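Long-range contact in 2'-5' RNA Ligase (Thermus thermophilus, PDB 1IUH), which belongs to the LigT-like phosphoesterases of the 2H clan, two-lobed proteins built of antiparallel strands with helices packed against them: residues A64-F70 / F177-H183. Residues are numbered along the deposited sequence; the frame is centred on the assembly and turned at random.
Sequences ARLEAPF and FSLRGEH
Where helix 53-66 runs out, the chain leaving strand 169-178 crosses its last turn, and the backbone N of R180 donates to A64 O, 3.0 Å away at a nearly straight 164°. One step on, G181 N reaches E67 O at 2.8 Å; this second bond is more bent, and its donor stands above the carbonyl plane instead of on a lone pair. E67 is the first residue to abandon helical angles: one bond is thus to a carbonyl in the helix's last turn, the other to the first residue past it, where the link to strand 70-80 begins. G181 lies close against the helix end, its CA 3.0 Å from R65 O in a CA-H...O contact and 3.5 Å from L66 C.

L179 packs between the helix end and the link, with CB against E67 O. Its CG is anti to the carbonyl carbon (chi1 -65°); that torsion, with chi2 extended, carries CD1 past A68 O to the F70 ring, 3.8 Å from F70 CE2, while L179 CB also meets P69 CD. In this LigT-like fold the link leads straight into the antiparallel sheet: F70 and L179 both bond through their backbones to strand 150-164, at V154 and E155, and the F70 ring also meets F98 edge-to-face. On the strand side, A64 CB sits 3.7 Å from F177 CB, and the F177 ring turns away to pack on H61 and F157.

At the last modelled residue, the H183 side chain runs beside that of E67 in the same direction. Carboxylate and imidazole planes are 20° apart, with E67 OE2 3.6 Å from H183 ND1, but the carboxylate's salt bridge is made by E67 OE1 to R100 NE of helix 96-113. A water, placed rather close to L66 O, bridges L66 O and H183 N.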
loop_
_atom_site.group_PDB
_atom_site.type_symbol
_atom_site.label_atom_id
_atom_site.label_comp_id
_atom_site.label_asym_id
_atom_site.label_seq_id
_atom_site.Cartn_x
_atom_site.Cartn_y
_atom_site.Cartn_z
ATOM N N ALA A 64 -11.002 -0.475 12.365
ATOM C CA ALA A 64 -9.979 -0.864 13.380
ATOM C C ALA A 64 -10.543 -1.618 14.563
ATOM O O ALA A 64 -9.909 -2.544 15.024
ATOM C CB ALA A 64 -9.170 0.371 13.914
ATOM N N ARG A 65 -11.703 -1.210 15.074
ATOM C CA ARG A 65 -12.281 -1.898 16.237
ATOM C C ARG A 65 -12.968 -3.231 15.913
ATOM O O ARG A 65 -13.197 -4.040 16.804
ATOM C CB ARG A 65 -13.232 -0.973 17.050
ATOM C CG ARG A 65 -14.394 -0.412 16.294
ATOM C CD ARG A 65 -15.195 0.581 17.167
ATOM N NE ARG A 65 -16.505 0.043 17.583
ATOM C CZ ARG A 65 -17.502 -0.281 16.738
ATOM N NH1 ARG A 65 -17.365 -0.135 15.398
ATOM N NH2 ARG A 65 -18.653 -0.749 17.232
ATOM N N LEU A 66 -13.239 -3.490 14.644
ATOM C CA LEU A 66 -13.878 -4.727 14.262
ATOM C C LEU A 66 -12.900 -5.870 13.899
ATOM O O LEU A 66 -13.255 -7.064 13.959
ATOM C CB LEU A 66 -14.778 -4.449 13.058
ATOM C CG LEU A 66 -15.922 -3.449 13.260
ATOM C CD1 LEU A 66 -16.554 -3.083 11.935
ATOM C CD2 LEU A 66 -16.946 -4.076 14.166
ATOM N N GLU A 67 -11.676 -5.532 13.504
ATOM C CA GLU A 67 -10.731 -6.580 13.078
ATOM C C GLU A 67 -9.526 -6.695 13.975
ATOM O O GLU A 67 -9.018 -5.695 14.475
ATOM C CB GLU A 67 -10.271 -6.324 11.653
ATOM C CG GLU A 67 -11.420 -6.320 10.684
ATOM C CD GLU A 67 -11.733 -7.703 10.223
ATOM O OE1 GLU A 67 -10.891 -8.307 9.533
ATOM O OE2 GLU A 67 -12.804 -8.208 10.545
ATOM N N ALA A 68 -9.118 -7.938 14.204
ATOM C CA ALA A 68 -7.956 -8.253 15.032
ATOM C C ALA A 68 -6.579 -8.208 14.282
ATOM O O ALA A 68 -6.509 -8.279 13.086
ATOM C CB ALA A 68 -8.156 -9.638 15.627
ATOM N N PRO A 69 -5.478 -8.031 15.028
ATOM C CA PRO A 69 -4.130 -8.006 14.450
ATOM C C PRO A 69 -4.036 -9.367 13.770
ATOM O O PRO A 69 -4.578 -10.320 14.250
ATOM C CB PRO A 69 -3.247 -7.930 15.687
ATOM C CG PRO A 69 -4.080 -6.995 16.579
ATOM C CD PRO A 69 -5.455 -7.561 16.431
ATOM N N PHE A 70 -3.377 -9.462 12.633
ATOM C CA PHE A 70 -3.285 -10.745 11.935
ATOM C C PHE A 70 -1.849 -10.898 11.389
ATOM O O PHE A 70 -1.163 -9.892 11.242
ATOM C CB PHE A 70 -4.305 -10.756 10.799
ATOM C CG PHE A 70 -4.137 -9.618 9.814
ATOM C CD1 PHE A 70 -3.225 -9.721 8.777
ATOM C CD2 PHE A 70 -4.938 -8.428 9.924
ATOM C CE1 PHE A 70 -3.091 -8.661 7.815
ATOM C CE2 PHE A 70 -4.821 -7.358 8.974
ATOM C CZ PHE A 70 -3.876 -7.494 7.897
ATOM N N PHE A 177 -4.381 3.730 13.119
ATOM C CA PHE A 177 -5.504 3.016 13.750
ATOM C C PHE A 177 -4.992 1.659 14.249
ATOM O O PHE A 177 -4.222 0.970 13.573
ATOM C CB PHE A 177 -6.656 2.807 12.731
ATOM C CG PHE A 177 -7.103 4.074 12.002
ATOM C CD1 PHE A 177 -6.603 4.384 10.730
ATOM C CD2 PHE A 177 -8.077 4.903 12.550
ATOM C CE1 PHE A 177 -7.064 5.467 10.022
ATOM C CE2 PHE A 177 -8.561 5.999 11.853
ATOM C CZ PHE A 177 -8.060 6.286 10.586
ATOM N N SER A 178 -5.397 1.263 15.440
ATOM C CA SER A 178 -4.907 -0.003 15.941
ATOM C C SER A 178 -5.905 -1.145 15.816
ATOM O O SER A 178 -7.037 -1.011 16.205
ATOM C CB SER A 178 -4.450 0.181 17.400
ATOM O OG SER A 178 -3.424 1.167 17.434
ATOM N N LEU A 179 -5.492 -2.264 15.245
ATOM C CA LEU A 179 -6.420 -3.344 15.141
ATOM C C LEU A 179 -6.702 -3.778 16.595
ATOM O O LEU A 179 -5.811 -4.073 17.354
ATOM C CB LEU A 179 -5.842 -4.465 14.269
ATOM C CG LEU A 179 -5.631 -4.047 12.792
ATOM C CD1 LEU A 179 -4.916 -5.133 11.994
ATOM C CD2 LEU A 179 -7.016 -3.696 12.145
ATOM N N ARG A 180 -7.970 -3.788 16.967
ATOM C CA ARG A 180 -8.365 -4.135 18.316
ATOM C C ARG A 180 -9.606 -5.054 18.277
ATOM O O ARG A 180 -10.158 -5.374 19.302
ATOM C CB ARG A 180 -8.669 -2.811 19.051
ATOM C CG ARG A 180 -8.629 -2.847 20.554
ATOM C CD ARG A 180 -7.473 -2.024 21.287
ATOM N NE ARG A 180 -7.693 -1.980 22.767
ATOM C CZ ARG A 180 -7.899 -3.061 23.552
ATOM N NH1 ARG A 180 -7.907 -4.297 23.032
ATOM N NH2 ARG A 180 -8.123 -2.929 24.862
ATOM N N GLY A 181 -10.041 -5.446 17.076
ATOM C CA GLY A 181 -11.214 -6.297 16.922
ATOM C C GLY A 181 -11.152 -7.660 17.584
ATOM O O GLY A 181 -10.041 -8.176 17.800
ATOM N N GLU A 182 -12.326 -8.223 17.940
ATOM C CA GLU A 182 -12.408 -9.550 18.586
ATOM C C GLU A 182 -12.314 -10.598 17.510
ATOM O O GLU A 182 -11.707 -11.624 17.715
ATOM C CB GLU A 182 -13.748 -9.797 19.298
ATOM C CG GLU A 182 -14.004 -8.985 20.547
ATOM C CD GLU A 182 -12.911 -9.150 21.622
ATOM O OE1 GLU A 182 -12.336 -10.261 21.757
ATOM O OE2 GLU A 182 -12.666 -8.153 22.339
ATOM N N HIS A 183 -12.936 -10.329 16.371
ATOM C CA HIS A 183 -12.921 -11.257 15.269
ATOM C C HIS A 183 -11.485 -11.722 14.994
ATOM O O HIS A 183 -11.206 -12.939 15.117
ATOM C CB HIS A 183 -13.553 -10.596 14.032
ATOM C CG HIS A 183 -13.577 -11.483 12.830
ATOM N ND1 HIS A 183 -12.543 -11.518 11.916
ATOM C CD2 HIS A 183 -14.420 -12.482 12.484
ATOM C CE1 HIS A 183 -12.743 -12.510 11.071
ATOM N NE2 HIS A 183 -13.872 -13.113 11.396
HETATM O O HOH W 1 -14.791 -7.838 15.740
#